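Local coordinates for Ras-interacting protein 1 (Homo sapiens, PDB 5KHO) that regulates GTPase signalling, cell architecture and adhesion in the endothelium, and is required for blood vessels to form, at residues 71-76 / 127-131; 97-102 / 123-128. One frame throughout, in Å; residues are numbered along the deposited sequence.

Contact 1 (71-76 / 127-131); sequences DAFALC and GREEA
R128, the first residue of helix 128-136, lays its side chain along the backbone of 71-74 and presents the edge of its guanidinium to the carbonyl of F73. CG stands anti to the backbone N (chi1 -159°) and the chain stays extended as far as NE. CD therefore passes 3.4 Å from D71 O, and NH2 ends 2.6 Å from F73 O, close to the guanidinium plane, with the methyl CB of A74 3.7 Å from the same NH2. The carboxylate of D71 does not join this group; it pairs with R44. At the root of the same arginine the backbone is fixed as well, R128 N donating to A72 O over 2.7 Å.

F73 starts out on a different course. Its side chain sets off away from 127-131, but the ring still comes close to the chain leading into the helix, CD1 being 3.6 Å from G127 N at an oblique approach; V47 and L51 of helix 43-54 also pack against this ring. A74 and C76 point the other way, toward helix 128-136. Both meet the methyl of A131, C76 through SG at 3.8 Å and A74 through CB at 4.1 Å, and V99 of strand 96-99 touches all three residues.

G127 serves both elements: it forms a non-hydrogen-bonded antiparallel pair with F73, then becomes the N-cap residue, its O accepting from A131 N in the first helical turn. The strand thus turns directly into a helix that lies against the face of the sheet bearing A74 and C76, while F73 meets the helix 43-54 characteristic of the ubiquitin-like fold of Ras-associating domains.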
# COMPACT_ATOMS: atom_id res chain seq x y z
N ASP B 71 5.75 -13.98 20.50
CA ASP B 71 4.29 -14.03 20.30
C ASP B 71 3.52 -12.88 20.97
O ASP B 71 2.34 -12.67 20.68
CB ASP B 71 3.74 -15.40 20.74
CG ASP B 71 4.38 -16.57 19.99
OD1 ASP B 71 5.20 -16.35 19.07
OD2 ASP B 71 4.06 -17.73 20.32
N ALA B 72 4.20 -12.14 21.85
CA ALA B 72 3.63 -10.96 22.50
C ALA B 72 3.86 -9.68 21.69
O ALA B 72 3.24 -8.65 21.99
CB ALA B 72 4.20 -10.82 23.89
N PHE B 73 4.74 -9.76 20.70
CA PHE B 73 5.09 -8.62 19.84
C PHE B 73 4.68 -8.78 18.37
O PHE B 73 4.56 -9.91 17.86
CB PHE B 73 6.58 -8.29 19.95
CG PHE B 73 6.96 -7.65 21.24
CD1 PHE B 73 6.85 -6.26 21.41
CD2 PHE B 73 7.42 -8.42 22.31
CE1 PHE B 73 7.20 -5.67 22.61
CE2 PHE B 73 7.78 -7.82 23.51
CZ PHE B 73 7.66 -6.45 23.67
N ALA B 74 4.49 -7.64 17.71
CA ALA B 74 3.91 -7.56 16.37
C ALA B 74 4.73 -6.69 15.43
O ALA B 74 5.22 -5.62 15.81
CB ALA B 74 2.49 -7.04 16.46
N LEU B 75 4.88 -7.14 14.19
CA LEU B 75 5.45 -6.30 13.16
C LEU B 75 4.34 -5.58 12.40
O LEU B 75 3.41 -6.21 11.88
CB LEU B 75 6.37 -7.10 12.21
CG LEU B 75 7.27 -6.34 11.23
CD1 LEU B 75 8.10 -5.24 11.90
CD2 LEU B 75 8.18 -7.32 10.52
N CYS B 76 4.44 -4.25 12.36
CA CYS B 76 3.36 -3.41 11.89
C CYS B 76 3.73 -2.56 10.69
O CYS B 76 4.77 -1.91 10.68
CB CYS B 76 2.85 -2.53 13.03
SG CYS B 76 2.33 -3.48 14.47
N GLY B 127 4.00 -4.04 20.97
CA GLY B 127 3.27 -5.06 21.71
C GLY B 127 2.03 -5.44 20.92
O GLY B 127 1.31 -4.56 20.44
N ARG B 128 1.81 -6.75 20.77
CA ARG B 128 0.70 -7.29 19.97
C ARG B 128 -0.68 -6.74 20.36
O ARG B 128 -1.48 -6.43 19.49
CB ARG B 128 0.70 -8.81 19.99
CG ARG B 128 -0.06 -9.44 18.84
CD ARG B 128 0.42 -10.86 18.61
NE ARG B 128 0.26 -11.27 17.22
CZ ARG B 128 1.20 -11.20 16.29
NH1 ARG B 128 0.95 -11.61 15.05
NH2 ARG B 128 2.41 -10.72 16.59
N GLU B 129 -0.96 -6.62 21.66
CA GLU B 129 -2.22 -6.03 22.13
C GLU B 129 -2.42 -4.52 21.84
O GLU B 129 -3.49 -4.12 21.37
CB GLU B 129 -2.50 -6.37 23.59
CG GLU B 129 -3.16 -7.73 23.75
CD GLU B 129 -4.23 -8.02 22.70
OE1 GLU B 129 -5.15 -7.19 22.48
OE2 GLU B 129 -4.14 -9.10 22.07
N GLU B 130 -1.39 -3.71 22.10
CA GLU B 130 -1.34 -2.32 21.65
C GLU B 130 -1.69 -2.22 20.15
O GLU B 130 -2.54 -1.40 19.75
CB GLU B 130 0.05 -1.75 21.91
CG GLU B 130 0.18 -0.23 21.82
CD GLU B 130 1.63 0.26 21.83
OE1 GLU B 130 1.84 1.46 21.54
OE2 GLU B 130 2.56 -0.53 22.13
N ALA B 131 -1.08 -3.10 19.35
CA ALA B 131 -1.16 -3.10 17.90
C ALA B 131 -2.53 -3.50 17.36
O ALA B 131 -3.08 -2.82 16.48
CB ALA B 131 -0.08 -4.00 17.33

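Contact 2 (97-102 / 123-128)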
# COMPACT_ATOMS: atom_id res chain seq x y z
N LEU B 97 -2.46 1.55 11.32
CA LEU B 97 -1.47 0.48 11.15
C LEU B 97 -2.11 -0.86 10.82
O LEU B 97 -3.32 -1.03 10.93
CB LEU B 97 -0.55 0.38 12.38
CG LEU B 97 -1.07 -0.02 13.77
CD1 LEU B 97 -1.34 -1.52 13.88
CD2 LEU B 97 -0.05 0.40 14.80
N ARG B 98 -1.27 -1.81 10.42
CA ARG B 98 -1.71 -3.16 10.13
C ARG B 98 -0.70 -4.14 10.69
O ARG B 98 0.50 -3.99 10.46
CB ARG B 98 -1.82 -3.34 8.62
CG ARG B 98 -2.39 -4.66 8.19
CD ARG B 98 -2.32 -4.79 6.68
NE ARG B 98 -1.90 -6.13 6.33
CZ ARG B 98 -0.69 -6.45 5.91
NH1 ARG B 98 0.23 -5.53 5.73
NH2 ARG B 98 -0.41 -7.71 5.64
N VAL B 99 -1.19 -5.15 11.42
CA VAL B 99 -0.32 -6.18 11.96
C VAL B 99 -0.13 -7.25 10.91
O VAL B 99 -1.08 -7.92 10.52
CB VAL B 99 -0.90 -6.81 13.25
CG1 VAL B 99 0.01 -7.91 13.79
CG2 VAL B 99 -1.11 -5.73 14.31
N LEU B 100 1.10 -7.40 10.45
CA LEU B 100 1.46 -8.50 9.56
C LEU B 100 1.21 -9.84 10.26
O LEU B 100 1.49 -9.98 11.45
CB LEU B 100 2.94 -8.40 9.15
CG LEU B 100 3.34 -7.53 7.95
CD1 LEU B 100 2.99 -6.06 8.12
CD2 LEU B 100 4.83 -7.69 7.64
N GLY B 101 0.67 -10.80 9.52
CA GLY B 101 0.66 -12.20 9.96
C GLY B 101 2.07 -12.76 9.98
O GLY B 101 2.95 -12.23 9.29
N ASP B 102 2.31 -13.81 10.75
CA ASP B 102 3.65 -14.40 10.89
C ASP B 102 4.23 -14.97 9.60
O ASP B 102 5.45 -14.96 9.44
CB ASP B 102 3.67 -15.51 11.95
CG ASP B 102 3.05 -15.08 13.27
OD1 ASP B 102 3.26 -13.92 13.71
OD2 ASP B 102 2.36 -15.92 13.87
N PHE B 123 7.88 0.58 9.08
CA PHE B 123 7.64 -0.62 9.88
C PHE B 123 7.85 -0.30 11.35
O PHE B 123 8.82 0.34 11.72
CB PHE B 123 8.57 -1.76 9.47
CG PHE B 123 8.06 -2.57 8.31
CD1 PHE B 123 6.85 -3.26 8.39
CD2 PHE B 123 8.82 -2.68 7.14
CE1 PHE B 123 6.40 -4.01 7.32
CE2 PHE B 123 8.37 -3.44 6.07
CZ PHE B 123 7.16 -4.10 6.15
N GLU B 124 6.92 -0.75 12.19
CA GLU B 124 6.99 -0.55 13.64
C GLU B 124 7.02 -1.88 14.41
O GLU B 124 6.41 -2.87 13.99
CB GLU B 124 5.84 0.34 14.13
CG GLU B 124 6.00 1.82 13.76
CD GLU B 124 4.85 2.72 14.24
OE1 GLU B 124 3.72 2.22 14.51
OE2 GLU B 124 5.06 3.95 14.34
N LEU B 125 7.77 -1.90 15.52
CA LEU B 125 7.73 -3.02 16.44
C LEU B 125 6.88 -2.63 17.64
O LEU B 125 7.20 -1.67 18.34
CB LEU B 125 9.12 -3.40 16.92
CG LEU B 125 9.50 -4.87 17.14
CD1 LEU B 125 10.38 -4.96 18.38
CD2 LEU B 125 8.32 -5.83 17.24
N ARG B 126 5.79 -3.36 17.85
CA ARG B 126 4.85 -3.04 18.92
C ARG B 126 4.41 -4.27 19.72
O ARG B 126 4.46 -5.40 19.21
CB ARG B 126 3.61 -2.34 18.37
CG ARG B 126 3.82 -0.87 18.01
CD ARG B 126 2.51 -0.29 17.53
NE ARG B 126 2.68 1.02 16.92
CZ ARG B 126 2.64 2.17 17.57
NH1 ARG B 126 2.46 2.20 18.89
NH2 ARG B 126 2.80 3.31 16.90
N GLY B 127 4.00 -4.04 20.97
CA GLY B 127 3.27 -5.06 21.71
C GLY B 127 2.03 -5.44 20.92
O GLY B 127 1.31 -4.56 20.44
N ARG B 128 1.81 -6.75 20.77
CA ARG B 128 0.70 -7.29 19.97
C ARG B 128 -0.68 -6.74 20.36
O ARG B 128 -1.48 -6.43 19.49
CB ARG B 128 0.70 -8.81 19.99
CG ARG B 128 -0.06 -9.44 18.84
CD ARG B 128 0.42 -10.86 18.61
NE ARG B 128 0.26 -11.27 17.22
CZ ARG B 128 1.20 -11.20 16.29
NH1 ARG B 128 0.95 -11.61 15.05
NH2 ARG B 128 2.41 -10.72 16.59
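L100 and F123 make the apolar part of this contact, their side chains crossing at about a right angle. Both methyls of L100 meet one ring atom, CD2 lying 4.0 Å from F123 CE1 and CD1 only slightly farther; helix 106-112 adds V109 and Q110 against the same ring. Two further methyls meet arginines. In L97, CG is tucked over the backbone, flanked by N and C (chi1 65°), and CD2 is brought 3.5 Å from R126 NE and close to R126 CD, slanting across the arginine's extended chain. V99 CG1 rests over one face of the R128 guanidinium, 4.0 Å above its plane and offset toward the rim.

In the ubiquitin-like sheet of this Ras-associating domain, strands 96-99 and 120-127 are not neighbours. Strand 73-80 runs between them, and the CA atoms of L97 and E124 are 8.9 Å apart, so the meeting depends on side chains reaching across the intervening strand.

The ionic interactions fall into two groups. Within 123-128, R126 grips E124 OE1 side-on with two nitrogens, NE at 2.9 Å and NH2 at 2.8 Å. The oxygen lies in the guanidinium plane, but both donors come to it from above the same face of the carboxylate. E130 takes R126 NH1 and R122 takes E124 OE2, extending the pair into a chain of alternating charges. Across the contact, D102 OD1 and R128 NH1 form a long, weak salt bridge of 3.5 Å, with the two charged planes 48° apart.

The two contacts lie side by side, their centres about 5 Å apart, and both end on the same piece of chain, where strand 120-127 passes into helix 128-136. Strand 73-80 in contact 1 and strand 96-99 in contact 2 follow one another in sequence and are neighbours in the mixed five-stranded sheet, with 120-127 on the other side of 73-80. Probable backbone hydrogen bonds, A74 N to R126 O and E124 N to C76 O, join the contacts directly, and G127 and R128 belong to both. Together they tie helix 128-136 to three adjacent strands of the sheet in the Ras-associating domain, the part of this larger signalling protein captured here.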